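Local coordinates for EmGH1 (Erythrobacter marinus, PDB 5Z87), which probably hydrolyses beta-glucosidic bonds to release glucose, as a member of glycoside hydrolase family 3, at residues I417-E423 / C594-A600; L56-A60 / P356-R360; A99-A105 / R170-S174; E762-I768 / E779-V785. One frame throughout, in Å; residues are numbered along the deposited sequence.

Contact 1 (I417-E423 / C594-A600)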
loop_
_atom_site.group_PDB
_atom_site.type_symbol
_atom_site.label_atom_id
_atom_site.label_comp_id
_atom_site.label_asym_id
_atom_site.label_seq_id
_atom_site.Cartn_x
_atom_site.Cartn_y
_atom_site.Cartn_z
ATOM N N ILE A 417 -5.378 -23.360 -18.226
ATOM C CA ILE A 417 -5.247 -22.246 -19.158
ATOM C C ILE A 417 -6.561 -21.473 -19.228
ATOM O O ILE A 417 -7.650 -22.058 -19.300
ATOM C CB ILE A 417 -4.782 -22.753 -20.530
ATOM C CG1 ILE A 417 -3.404 -23.405 -20.389
ATOM C CG2 ILE A 417 -4.685 -21.609 -21.509
ATOM C CD1 ILE A 417 -2.992 -24.240 -21.569
ATOM N N VAL A 418 -6.461 -20.146 -19.150
ATOM C CA VAL A 418 -7.613 -19.254 -19.050
ATOM C C VAL A 418 -7.859 -18.609 -20.406
ATOM O O VAL A 418 -6.936 -18.047 -21.011
ATOM C CB VAL A 418 -7.387 -18.166 -17.984
ATOM C CG1 VAL A 418 -8.596 -17.196 -17.936
ATOM C CG2 VAL A 418 -7.081 -18.779 -16.619
ATOM N N LEU A 419 -9.103 -18.686 -20.875
ATOM C CA LEU A 419 -9.562 -17.924 -22.032
ATOM C C LEU A 419 -9.978 -16.545 -21.525
ATOM O O LEU A 419 -11.058 -16.386 -20.951
ATOM C CB LEU A 419 -10.717 -18.639 -22.731
ATOM C CG LEU A 419 -11.226 -17.976 -24.021
ATOM C CD1 LEU A 419 -10.069 -17.754 -25.003
ATOM C CD2 LEU A 419 -12.351 -18.779 -24.700
ATOM N N LEU A 420 -9.121 -15.543 -21.742
ATOM C CA LEU A 420 -9.381 -14.201 -21.224
ATOM C C LEU A 420 -10.439 -13.474 -22.048
ATOM O O LEU A 420 -11.350 -12.853 -21.489
ATOM C CB LEU A 420 -8.095 -13.371 -21.193
ATOM C CG LEU A 420 -7.009 -13.714 -20.175
ATOM C CD1 LEU A 420 -5.863 -12.739 -20.318
ATOM C CD2 LEU A 420 -7.554 -13.687 -18.757
ATOM N N GLN A 421 -10.309 -13.509 -23.378
ATOM C CA GLN A 421 -11.291 -12.900 -24.268
ATOM C C GLN A 421 -11.280 -13.623 -25.609
ATOM O O GLN A 421 -10.250 -14.145 -26.048
ATOM C CB GLN A 421 -11.031 -11.403 -24.475
ATOM C CG GLN A 421 -9.652 -11.066 -24.972
ATOM C CD GLN A 421 -9.314 -9.608 -24.734
ATOM O OE1 GLN A 421 -9.348 -9.141 -23.605
ATOM N NE2 GLN A 421 -8.997 -8.880 -25.801
ATOM N N ASN A 422 -12.442 -13.639 -26.258
ATOM C CA ASN A 422 -12.617 -14.340 -27.512
ATOM C C ASN A 422 -13.540 -13.526 -28.416
ATOM O O ASN A 422 -14.578 -13.996 -28.869
ATOM C CB ASN A 422 -13.174 -15.741 -27.275
ATOM C CG ASN A 422 -12.971 -16.655 -28.476
ATOM O OD1 ASN A 422 -12.129 -16.386 -29.335
ATOM N ND2 ASN A 422 -13.741 -17.730 -28.541
ATOM N N GLU A 423 -13.158 -12.276 -28.679
ATOM C CA GLU A 423 -14.021 -11.357 -29.419
ATOM C C GLU A 423 -14.292 -11.888 -30.830
ATOM O O GLU A 423 -13.359 -12.163 -31.593
ATOM C CB GLU A 423 -13.372 -9.973 -29.478
ATOM C CG GLU A 423 -13.710 -9.053 -28.306
ATOM C CD GLU A 423 -12.752 -7.872 -28.196
ATOM O OE1 GLU A 423 -12.345 -7.336 -29.255
ATOM O OE2 GLU A 423 -12.407 -7.482 -27.056
ATOM N N CYS A 594 -6.129 -7.168 -29.519
ATOM C CA CYS A 594 -6.100 -8.551 -29.968
ATOM C C CYS A 594 -7.338 -9.284 -29.481
ATOM O O CYS A 594 -7.561 -9.373 -28.270
ATOM C CB CYS A 594 -4.844 -9.250 -29.472
ATOM S SG CYS A 594 -4.807 -10.995 -29.908
ATOM N N PRO A 595 -8.142 -9.851 -30.374
ATOM C CA PRO A 595 -9.478 -10.317 -29.963
ATOM C C PRO A 595 -9.490 -11.576 -29.113
ATOM O O PRO A 595 -10.470 -11.795 -28.393
ATOM C CB PRO A 595 -10.194 -10.553 -31.303
ATOM C CG PRO A 595 -9.088 -10.782 -32.289
ATOM C CD PRO A 595 -7.957 -9.883 -31.834
ATOM N N ALA A 596 -8.480 -12.440 -29.207
ATOM C CA ALA A 596 -8.484 -13.723 -28.505
ATOM C C ALA A 596 -7.184 -13.872 -27.737
ATOM O O ALA A 596 -6.101 -13.785 -28.324
ATOM C CB ALA A 596 -8.662 -14.898 -29.474
ATOM N N ILE A 597 -7.287 -14.077 -26.429
ATOM C CA ILE A 597 -6.119 -14.169 -25.559
ATOM C C ILE A 597 -6.285 -15.363 -24.633
ATOM O O ILE A 597 -7.308 -15.487 -23.947
ATOM C CB ILE A 597 -5.902 -12.885 -24.735
ATOM C CG1 ILE A 597 -5.831 -11.667 -25.655
ATOM C CG2 ILE A 597 -4.626 -12.996 -23.913
ATOM C CD1 ILE A 597 -5.790 -10.366 -24.922
ATOM N N LEU A 598 -5.293 -16.248 -24.638
ATOM C CA LEU A 598 -5.160 -17.310 -23.651
ATOM C C LEU A 598 -4.155 -16.860 -22.602
ATOM O O LEU A 598 -3.129 -16.261 -22.936
ATOM C CB LEU A 598 -4.671 -18.609 -24.299
ATOM C CG LEU A 598 -5.641 -19.306 -25.245
ATOM C CD1 LEU A 598 -5.056 -20.611 -25.743
ATOM C CD2 LEU A 598 -6.946 -19.556 -24.523
ATOM N N ASP A 599 -4.446 -17.136 -21.333
ATOM C CA ASP A 599 -3.501 -16.851 -20.260
ATOM C C ASP A 599 -3.034 -18.179 -19.686
ATOM O O ASP A 599 -3.807 -18.888 -19.032
ATOM C CB ASP A 599 -4.113 -15.963 -19.179
ATOM C CG ASP A 599 -3.048 -15.231 -18.367
ATOM O OD1 ASP A 599 -1.896 -15.742 -18.280
ATOM O OD2 ASP A 599 -3.359 -14.141 -17.827
ATOM N N ALA A 600 -1.772 -18.521 -19.939
ATOM C CA ALA A 600 -1.256 -19.822 -19.543
ATOM C C ALA A 600 -0.361 -19.751 -18.320
ATOM O O ALA A 600 0.045 -20.800 -17.809
ATOM C CB ALA A 600 -0.486 -20.469 -20.709
#

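Contact 2 (L56-A60 / P356-R360). With GOL (glycerol), chain H.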
loop_
_atom_site.group_PDB
_atom_site.type_symbol
_atom_site.label_atom_id
_atom_site.label_comp_id
_atom_site.label_asym_id
_atom_site.label_seq_id
_atom_site.Cartn_x
_atom_site.Cartn_y
_atom_site.Cartn_z
ATOM N N LEU A 56 23.133 -31.803 25.986
ATOM C CA LEU A 56 22.912 -30.474 25.423
ATOM C C LEU A 56 23.457 -30.374 24.000
ATOM O O LEU A 56 22.763 -29.904 23.088
ATOM C CB LEU A 56 23.569 -29.423 26.318
ATOM C CG LEU A 56 23.668 -28.001 25.763
ATOM C CD1 LEU A 56 22.281 -27.441 25.547
ATOM C CD2 LEU A 56 24.458 -27.107 26.705
ATOM N N ASP A 57 24.702 -30.812 23.794
ATOM C CA ASP A 57 25.330 -30.709 22.480
ATOM C C ASP A 57 24.625 -31.572 21.442
ATOM O O ASP A 57 24.543 -31.188 20.265
ATOM C CB ASP A 57 26.808 -31.091 22.573
ATOM C CG ASP A 57 27.634 -30.043 23.294
ATOM O OD1 ASP A 57 27.072 -28.994 23.664
ATOM O OD2 ASP A 57 28.849 -30.262 23.488
ATOM N N GLU A 58 24.100 -32.730 21.851
ATOM C CA GLU A 58 23.407 -33.596 20.902
ATOM C C GLU A 58 22.050 -33.022 20.508
ATOM O O GLU A 58 21.656 -33.098 19.340
ATOM C CB GLU A 58 23.252 -34.996 21.489
ATOM C CG GLU A 58 24.597 -35.712 21.708
ATOM C CD GLU A 58 24.406 -37.067 22.365
ATOM O OE1 GLU A 58 23.508 -37.186 23.235
ATOM O OE2 GLU A 58 25.143 -38.011 21.995
ATOM N N MET A 59 21.315 -32.462 21.468
ATOM C CA MET A 59 20.054 -31.814 21.133
ATOM C C MET A 59 20.281 -30.572 20.282
ATOM O O MET A 59 19.550 -30.335 19.313
ATOM C CB MET A 59 19.296 -31.452 22.402
ATOM C CG MET A 59 18.692 -32.647 23.086
ATOM S SD MET A 59 17.697 -32.163 24.500
ATOM C CE MET A 59 18.960 -31.414 25.536
ATOM N N ALA A 60 21.294 -29.775 20.627
ATOM C CA ALA A 60 21.543 -28.547 19.887
ATOM C C ALA A 60 21.865 -28.832 18.430
ATOM O O ALA A 60 21.505 -28.046 17.551
ATOM C CB ALA A 60 22.671 -27.755 20.543
ATOM N N PRO A 356 24.722 -23.914 22.253
ATOM C CA PRO A 356 25.310 -24.642 23.403
ATOM C C PRO A 356 26.153 -23.753 24.300
ATOM O O PRO A 356 25.978 -23.767 25.523
ATOM C CB PRO A 356 26.146 -25.751 22.737
ATOM C CG PRO A 356 25.561 -25.913 21.372
ATOM C CD PRO A 356 25.100 -24.534 20.966
ATOM N N GLN A 357 27.054 -22.955 23.728
ATOM C CA GLN A 357 27.869 -22.086 24.570
ATOM C C GLN A 357 27.028 -21.041 25.293
ATOM O O GLN A 357 27.378 -20.642 26.412
ATOM C CB GLN A 357 28.966 -21.413 23.746
ATOM C CG GLN A 357 30.161 -20.939 24.587
ATOM C CD GLN A 357 30.577 -21.964 25.650
ATOM O OE1 GLN A 357 30.954 -23.094 25.328
ATOM N NE2 GLN A 357 30.481 -21.574 26.923
ATOM N N LEU A 358 25.915 -20.592 24.692
ATOM C CA LEU A 358 25.066 -19.618 25.380
ATOM C C LEU A 358 24.397 -20.240 26.594
ATOM O O LEU A 358 24.241 -19.583 27.630
ATOM C CB LEU A 358 24.006 -19.044 24.428
ATOM C CG LEU A 358 24.552 -18.113 23.344
ATOM C CD1 LEU A 358 23.583 -18.015 22.169
ATOM C CD2 LEU A 358 24.882 -16.731 23.933
ATOM N N VAL A 359 23.967 -21.496 26.472
ATOM C CA VAL A 359 23.402 -22.208 27.612
ATOM C C VAL A 359 24.458 -22.380 28.696
ATOM O O VAL A 359 24.215 -22.103 29.879
ATOM C CB VAL A 359 22.835 -23.562 27.162
ATOM C CG1 VAL A 359 22.535 -24.450 28.367
ATOM C CG2 VAL A 359 21.599 -23.342 26.305
ATOM N N ARG A 360 25.659 -22.810 28.303
ATOM C CA ARG A 360 26.713 -23.025 29.289
ATOM C C ARG A 360 27.145 -21.708 29.924
ATOM O O ARG A 360 27.407 -21.653 31.130
ATOM C CB ARG A 360 27.892 -23.759 28.646
ATOM C CG ARG A 360 27.601 -25.256 28.412
ATOM C CD ARG A 360 28.845 -26.035 28.011
ATOM N NE ARG A 360 29.358 -25.560 26.737
ATOM C CZ ARG A 360 29.094 -26.140 25.570
ATOM N NH1 ARG A 360 28.329 -27.226 25.533
ATOM N NH2 ARG A 360 29.595 -25.638 24.442
HETATM C C1 GOL H . 30.054 -25.945 20.124
HETATM O O1 GOL H . 29.880 -24.944 21.103
HETATM C C2 GOL H . 29.051 -27.070 20.481
HETATM O O2 GOL H . 29.139 -27.454 21.822
HETATM C C3 GOL H . 29.377 -28.239 19.518
HETATM O O3 GOL H . 28.564 -29.318 19.934
#

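Contact 3 (A99-A105 / R170-S174)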
loop_
_atom_site.group_PDB
_atom_site.type_symbol
_atom_site.label_atom_id
_atom_site.label_comp_id
_atom_site.label_asym_id
_atom_site.label_seq_id
_atom_site.Cartn_x
_atom_site.Cartn_y
_atom_site.Cartn_z
ATOM N N ALA A 99 22.300 -33.921 -9.712
ATOM C CA ALA A 99 22.183 -35.355 -9.930
ATOM C C ALA A 99 20.782 -35.744 -10.383
ATOM O O ALA A 99 19.784 -35.170 -9.933
ATOM C CB ALA A 99 22.543 -36.123 -8.657
ATOM N N GLY A 100 20.721 -36.752 -11.271
ATOM C CA GLY A 100 19.476 -37.360 -11.647
ATOM C C GLY A 100 18.907 -38.220 -10.533
ATOM O O GLY A 100 19.518 -38.394 -9.470
ATOM N N PRO A 101 17.724 -38.789 -10.785
ATOM C CA PRO A 101 17.006 -39.509 -9.711
ATOM C C PRO A 101 17.805 -40.625 -9.038
ATOM O O PRO A 101 17.883 -40.652 -7.803
ATOM C CB PRO A 101 15.765 -40.051 -10.436
ATOM C CG PRO A 101 15.613 -39.195 -11.634
ATOM C CD PRO A 101 16.973 -38.764 -12.052
ATOM N N GLU A 102 18.385 -41.562 -9.798
ATOM C CA GLU A 102 19.091 -42.668 -9.149
ATOM C C GLU A 102 20.337 -42.178 -8.428
ATOM O O GLU A 102 20.597 -42.584 -7.290
ATOM C CB GLU A 102 19.470 -43.757 -10.153
ATOM C CG GLU A 102 18.303 -44.395 -10.863
ATOM C CD GLU A 102 18.010 -43.716 -12.195
ATOM O OE1 GLU A 102 18.106 -42.460 -12.269
ATOM O OE2 GLU A 102 17.695 -44.444 -13.166
ATOM N N ASP A 103 21.123 -41.311 -9.075
ATOM C CA ASP A 103 22.305 -40.752 -8.422
ATOM C C ASP A 103 21.924 -39.892 -7.225
ATOM O O ASP A 103 22.647 -39.855 -6.223
ATOM C CB ASP A 103 23.124 -39.936 -9.420
ATOM C CG ASP A 103 23.580 -40.760 -10.606
ATOM O OD1 ASP A 103 23.683 -41.998 -10.467
ATOM O OD2 ASP A 103 23.831 -40.173 -11.678
ATOM N N ASN A 104 20.806 -39.172 -7.321
ATOM C CA ASN A 104 20.290 -38.400 -6.196
ATOM C C ASN A 104 20.071 -39.316 -5.002
ATOM O O ASN A 104 20.641 -39.111 -3.925
ATOM C CB ASN A 104 18.985 -37.709 -6.637
ATOM C CG ASN A 104 18.474 -36.638 -5.676
ATOM O OD1 ASN A 104 17.594 -35.866 -6.059
ATOM N ND2 ASN A 104 18.973 -36.602 -4.440
ATOM N N ALA A 105 19.282 -40.369 -5.203
ATOM C CA ALA A 105 18.981 -41.310 -4.130
ATOM C C ALA A 105 20.247 -41.921 -3.534
ATOM O O ALA A 105 20.352 -42.077 -2.314
ATOM C CB ALA A 105 18.062 -42.405 -4.660
ATOM N N ARG A 170 10.445 -38.460 -2.101
ATOM C CA ARG A 170 10.799 -39.442 -1.080
ATOM C C ARG A 170 11.671 -40.552 -1.664
ATOM O O ARG A 170 12.647 -40.982 -1.038
ATOM C CB ARG A 170 9.523 -40.003 -0.443
ATOM C CG ARG A 170 9.742 -40.798 0.842
ATOM C CD ARG A 170 10.406 -39.943 1.919
ATOM N NE ARG A 170 10.942 -40.732 3.026
ATOM C CZ ARG A 170 10.310 -40.919 4.182
ATOM N NH1 ARG A 170 10.862 -41.657 5.141
ATOM N NH2 ARG A 170 9.120 -40.372 4.379
ATOM N N SER A 171 11.364 -41.000 -2.880
ATOM C CA SER A 171 12.195 -42.014 -3.521
ATOM C C SER A 171 13.619 -41.525 -3.753
ATOM O O SER A 171 14.540 -42.344 -3.841
ATOM C CB SER A 171 11.567 -42.455 -4.849
ATOM O OG SER A 171 11.720 -41.440 -5.826
ATOM N N ARG A 172 13.826 -40.216 -3.851
ATOM C CA ARG A 172 15.161 -39.652 -4.034
ATOM C C ARG A 172 15.808 -39.237 -2.714
ATOM O O ARG A 172 16.872 -38.609 -2.723
ATOM C CB ARG A 172 15.107 -38.460 -5.002
ATOM C CG ARG A 172 14.698 -38.849 -6.432
ATOM C CD ARG A 172 14.371 -37.638 -7.318
ATOM N NE ARG A 172 15.573 -36.884 -7.653
ATOM C CZ ARG A 172 15.792 -36.305 -8.827
ATOM N NH1 ARG A 172 14.877 -36.378 -9.794
ATOM N NH2 ARG A 172 16.929 -35.655 -9.038
ATOM N N GLY A 173 15.202 -39.574 -1.582
ATOM C CA GLY A 173 15.834 -39.342 -0.305
ATOM C C GLY A 173 15.374 -38.112 0.439
ATOM O O GLY A 173 15.858 -37.865 1.547
ATOM N N SER A 174 14.458 -37.337 -0.118
ATOM C CA SER A 174 13.945 -36.160 0.572
ATOM C C SER A 174 12.680 -36.522 1.335
ATOM O O SER A 174 11.738 -37.061 0.752
ATOM C CB SER A 174 13.657 -35.041 -0.430
ATOM O OG SER A 174 12.987 -33.954 0.183
#

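Contact 4 (E762-I768 / E779-V785)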
loop_
_atom_site.group_PDB
_atom_site.type_symbol
_atom_site.label_atom_id
_atom_site.label_comp_id
_atom_site.label_asym_id
_atom_site.label_seq_id
_atom_site.Cartn_x
_atom_site.Cartn_y
_atom_site.Cartn_z
ATOM N N GLU A 762 -22.832 -12.840 14.268
ATOM C CA GLU A 762 -23.714 -11.808 14.763
ATOM C C GLU A 762 -25.074 -11.869 14.079
ATOM O O GLU A 762 -25.160 -12.169 12.883
ATOM C CB GLU A 762 -23.064 -10.429 14.559
ATOM C CG GLU A 762 -21.722 -10.319 15.307
ATOM C CD GLU A 762 -20.822 -9.175 14.846
ATOM O OE1 GLU A 762 -19.779 -8.983 15.496
ATOM O OE2 GLU A 762 -21.137 -8.479 13.852
ATOM N N PRO A 763 -26.152 -11.614 14.813
ATOM C CA PRO A 763 -27.475 -11.571 14.183
ATOM C C PRO A 763 -27.499 -10.530 13.081
ATOM O O PRO A 763 -26.823 -9.499 13.163
ATOM C CB PRO A 763 -28.411 -11.176 15.336
ATOM C CG PRO A 763 -27.628 -11.432 16.578
ATOM C CD PRO A 763 -26.200 -11.204 16.225
ATOM N N GLY A 764 -28.285 -10.802 12.044
ATOM C CA GLY A 764 -28.448 -9.868 10.949
ATOM C C GLY A 764 -28.308 -10.530 9.592
ATOM O O GLY A 764 -28.116 -11.739 9.463
ATOM N N GLU A 765 -28.375 -9.691 8.562
ATOM C CA GLU A 765 -28.537 -10.142 7.190
ATOM C C GLU A 765 -27.222 -10.616 6.581
ATOM O O GLU A 765 -26.164 -10.016 6.790
ATOM C CB GLU A 765 -29.107 -9.008 6.345
ATOM C CG GLU A 765 -29.235 -9.323 4.879
ATOM C CD GLU A 765 -29.620 -8.101 4.067
ATOM O OE1 GLU A 765 -28.735 -7.247 3.794
ATOM O OE2 GLU A 765 -30.820 -7.994 3.725
ATOM N N ILE A 766 -27.300 -11.696 5.813
ATOM C CA ILE A 766 -26.211 -12.138 4.955
ATOM C C ILE A 766 -26.738 -12.173 3.533
ATOM O O ILE A 766 -27.819 -12.721 3.285
ATOM C CB ILE A 766 -25.678 -13.523 5.358
ATOM C CG1 ILE A 766 -25.334 -13.573 6.858
ATOM C CG2 ILE A 766 -24.496 -13.889 4.458
ATOM C CD1 ILE A 766 -24.055 -12.796 7.240
ATOM N N VAL A 767 -25.990 -11.568 2.610
ATOM C CA VAL A 767 -26.274 -11.661 1.184
ATOM C C VAL A 767 -25.458 -12.823 0.643
ATOM O O VAL A 767 -24.251 -12.903 0.886
ATOM C CB VAL A 767 -25.923 -10.350 0.454
ATOM C CG1 VAL A 767 -26.368 -10.411 -1.017
ATOM C CG2 VAL A 767 -26.565 -9.162 1.144
ATOM N N ILE A 768 -26.117 -13.743 -0.054
ATOM C CA ILE A 768 -25.463 -14.899 -0.658
ATOM C C ILE A 768 -25.492 -14.704 -2.164
ATOM O O ILE A 768 -26.552 -14.429 -2.733
ATOM C CB ILE A 768 -26.145 -16.218 -0.248
ATOM C CG1 ILE A 768 -25.952 -16.481 1.245
ATOM C CG2 ILE A 768 -25.590 -17.374 -1.052
ATOM C CD1 ILE A 768 -26.820 -17.589 1.768
ATOM N N GLU A 779 -28.224 -13.018 -6.423
ATOM C CA GLU A 779 -28.129 -13.040 -4.978
ATOM C C GLU A 779 -29.462 -13.404 -4.338
ATOM O O GLU A 779 -30.523 -13.355 -4.963
ATOM C CB GLU A 779 -27.630 -11.689 -4.432
ATOM C CG GLU A 779 -28.423 -10.482 -4.892
ATOM C CD GLU A 779 -27.955 -9.186 -4.230
ATOM O OE1 GLU A 779 -28.729 -8.629 -3.425
ATOM O OE2 GLU A 779 -26.821 -8.728 -4.511
ATOM N N THR A 780 -29.369 -13.790 -3.071
ATOM C CA THR A 780 -30.510 -14.018 -2.206
ATOM C C THR A 780 -30.076 -13.617 -0.807
ATOM O O THR A 780 -28.881 -13.509 -0.524
ATOM C CB THR A 780 -30.968 -15.478 -2.253
ATOM O OG1 THR A 780 -32.184 -15.617 -1.514
ATOM C CG2 THR A 780 -29.885 -16.407 -1.657
ATOM N N ARG A 781 -31.043 -13.385 0.072
ATOM C CA ARG A 781 -30.754 -12.835 1.388
ATOM C C ARG A 781 -31.298 -13.738 2.480
ATOM O O ARG A 781 -32.466 -14.129 2.445
ATOM C CB ARG A 781 -31.348 -11.442 1.527
ATOM C CG ARG A 781 -30.583 -10.418 0.752
ATOM C CD ARG A 781 -31.327 -9.108 0.705
ATOM N NE ARG A 781 -30.395 -8.011 0.518
ATOM C CZ ARG A 781 -29.825 -7.726 -0.642
ATOM N NH1 ARG A 781 -30.109 -8.457 -1.713
ATOM N NH2 ARG A 781 -28.975 -6.718 -0.732
ATOM N N ILE A 782 -30.460 -14.036 3.466
ATOM C CA ILE A 782 -30.890 -14.767 4.645
ATOM C C ILE A 782 -30.622 -13.910 5.878
ATOM O O ILE A 782 -29.867 -12.931 5.844
ATOM C CB ILE A 782 -30.187 -16.131 4.764
ATOM C CG1 ILE A 782 -28.681 -15.915 4.933
ATOM C CG2 ILE A 782 -30.502 -16.990 3.538
ATOM C CD1 ILE A 782 -28.084 -16.687 6.091
ATOM N N THR A 783 -31.263 -14.296 6.980
ATOM C CA THR A 783 -31.102 -13.631 8.267
ATOM C C THR A 783 -30.559 -14.629 9.279
ATOM O O THR A 783 -31.060 -15.754 9.376
ATOM C CB THR A 783 -32.431 -13.049 8.750
ATOM O OG1 THR A 783 -32.871 -12.060 7.818
ATOM C CG2 THR A 783 -32.285 -12.407 10.122
ATOM N N LEU A 784 -29.526 -14.228 10.005
ATOM C CA LEU A 784 -29.057 -14.979 11.159
ATOM C C LEU A 784 -29.783 -14.463 12.393
ATOM O O LEU A 784 -29.892 -13.245 12.594
ATOM C CB LEU A 784 -27.544 -14.842 11.341
ATOM C CG LEU A 784 -26.637 -15.108 10.137
ATOM C CD1 LEU A 784 -25.168 -14.920 10.507
ATOM C CD2 LEU A 784 -26.878 -16.490 9.565
ATOM N N VAL A 785 -30.295 -15.389 13.204
ATOM C CA VAL A 785 -31.032 -15.044 14.419
ATOM C C VAL A 785 -30.353 -15.630 15.653
ATOM O O VAL A 785 -30.169 -14.937 16.660
ATOM C CB VAL A 785 -32.485 -15.516 14.341
ATOM C CG1 VAL A 785 -33.195 -15.228 15.647
ATOM C CG2 VAL A 785 -33.200 -14.815 13.194
ATOM O OXT VAL A 785 -29.969 -16.804 15.674
#

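Contact 1 (I417-E423 / C594-A600)
Cys594, the first residue past the end of a helix, meets the side chain of Gln421, whose NE2 donates a bent hydrogen bond to Cys594 O, 2.9 Å. Gln421 carries CG between its backbone N and carbonyl carbon (chi1 55°), which lays the extended chain alongside Ile597; its NE2 also binds Ala591 O, and its OE1 binds the hydroxyl of Tyr660. Next, Pro595 O takes the amide of Glu423 (N to O 2.7 Å), while the CB atoms of Pro595 and Glu423 touch. Ala596 faces Asn422 and sends its CA-H to Gln421 O, at 3.1 Å from CA. The same Gln421 O accepts Ile597 N, and Ile597 O in turn receives Leu420 N at 2.9 Å. Ile597 faces both Leu420 and Gln421, because a beta bulge between Leu419 and Gln421 shifts the register by one: CG2 meets Leu420 CD1, and CD1 lies against the Gln421 amide. On the other side of the sheet Leu598 CD2 presses on Leu419 CD1 at 3.6 Å, and Leu598 CB nears Ile417 CG2. Asp599 and Val418 then exchange two backbone bonds, the straighter running from Val418 N to Asp599 O at 175°; Asp599 OD1 is hydrogen-bonded to His581 NE2, while Asp599 CB packs on Leu420 CG. Ala600 CB ends the row against Ile417 CG1. Strand 418-422 is thereby an antiparallel edge strand added to an otherwise parallel sheet, as in the alpha/beta sandwich C-terminal domain of family 3 glycoside hydrolases.

Contact 2 (L56-A60 / P356-R360)
Leu56 and Val359 meet tip to tip, with Leu56 CD2 3.7 Å from Val359 CG1. The leucine holds CG opposite its backbone N (chi1 169°), and this aims both methyls at the second helix; CD2 also lies near Pro356 O and reaches the CG of Arg360, so a single methyl bears on one full turn of 356-360. Pro356 faces the other helix from the N-terminal part of its own. Its CG rests on the CB of Ala60 at 3.5 Å, and its CB lies equally close to Asp57 OD1. The two short helices, both in the TIM-barrel-type N-terminal domain of this family, run roughly antiparallel at 141° with their axes 10.5 Å apart; Val359 and Met59 lean in addition on helix 366-382. Arg360, exposed to solvent, closes the contact on its polar side. Its NH1 forms a salt bridge to Asp57 OD1 at 2.9 Å, using the syn lone pair of that oxygen; OD1 lies in the guanidinium plane at its edge, while the carboxylate plane stands 81° from it. A bend at chi3 turns the guanidinium back to Gln357 of the same helix, where NE and NH2 together hold Gln357 OE1 from one face of the amide, Arg360 NH2 lying 3.0 Å from Gln357 OE1. Pro356 O sits over the centre of one guanidinium face. A glycerol, probably from the crystallisation liquor, bridges the ion pair: its O2 accepts Arg360 NH2 at 3.2 Å in a nearly straight bond and makes a weak one to Asp57 OD1.

Contact 3 (A99-A105 / R170-S174)
Ala99 O lies 3.0 Å from Arg172 NH2, near the guanidinium plane, though at too poor an angle for a hydrogen bond. Gly100, the N-cap of helix 101-116, places its carbonyl carbon over one face of the same guanidinium and uses its O to receive Asn104 N in the first helical turn. Pro101 covers that face too: its CA stands 3.5 Å above the plane over the centre, and its ring runs alongside the arginine, CG touching NH1 at 3.4 Å. One turn further on, Asn104 swings CG opposite its backbone N (chi1 -168°) and so presents OD1 at the guanidinium edge. There Arg172 NE donates to Asn104 OD1 at 2.8 Å, and NH2 adds a weak bond to the same oxygen, with amide and guanidinium planes 83° apart. Ala105 CB packs against Ser171 O at 3.6 Å, where the backbones come close, Ala105 CA lying 4.2 Å from Arg172 CA. The bend at chi3 of Arg172 (71°) helps lay the guanidinium against the first turn of the helix, and NH1 binds Asp138 O. Gly173, with positive phi, ends helix 155-171 as C-prime residue of a Schellman motif. The start of helix 101-116 is tied to the end of helix 155-171; helix 393-399 lies beside both, through Ala396 and Pro393, and Ser174 OG bonds Val127 O of strand 126-129 in the parallel barrel sheet.

Contact 4 (E762-I768 / E779-V785)
Ile768 N donates to Thr780 O at 2.8 Å, and Thr780 N returns a bond to Ile768 O. The two strands are the arms of a beta hairpin in the fibronectin type III-like part of the protein, running antiparallel at 148°. Two more hydrogen-bonded pairs repeat the pattern: Ile766 N to Ile782 O at 2.8 Å with its reciprocal, and Gly764 with Leu784 close to the C terminus. Gly764 takes a positive phi, and at its backbone angles a CB would be jammed against the carbonyl O of Pro763; it lies about 5 Å from a bound magnesium ion at the nearest atoms, a site that includes Asp713 and Ile715. On one face of the hairpin Ile766, Ile768, Ile782 and Leu784 interlock. Ile766 CG1 touches Leu784 CG at 3.8 Å and its CB meets Ile782 CG1, while Ile768 CD1 reaches the same Ile782 CG1 at 4.0 Å. Phe750 of helix 747-750 touches Ile766, Ile782 and Leu784, and Ile766 also packs on Asp713, linking this apolar row to the neighbouring strand 703-713. The other face carries Glu765, Arg781 and the buried Val767. Glu765 runs out extended, with OE1 bound to Ser714 OG, and its OE2 makes a weak hydrogen bond and salt bridge to Arg781 NE at 3.2 Å, arriving at the guanidinium edge with the carboxylate turned 74° from that plane. Val767 lies alongside the arginine, and its CG2 sits 3.7 Å above one face of the guanidinium, displaced toward the rim.

In the fold
From the N terminus, helix 56-61 opens the loop that contact 2 closes some 300 residues later at helix 355-360, bringing an early and a late helix of the N-terminal domain together near the surface. Contact 3 falls wholly within that span, closing a loop of 64 residues between two helices of the same domain; the centres of the two lie about 33 Å apart. Contact 1 follows in series, joining the first strand of the C-terminal alpha/beta domain, 418-422, to its sixth, 596-601, at one edge of the sheet. Contact 4 comes last, a local hairpin in the fibronectin-like part at the chain's end. No contacts cross, and none touch; contacts 1 and 2 lie on opposite sides of the chain's centre.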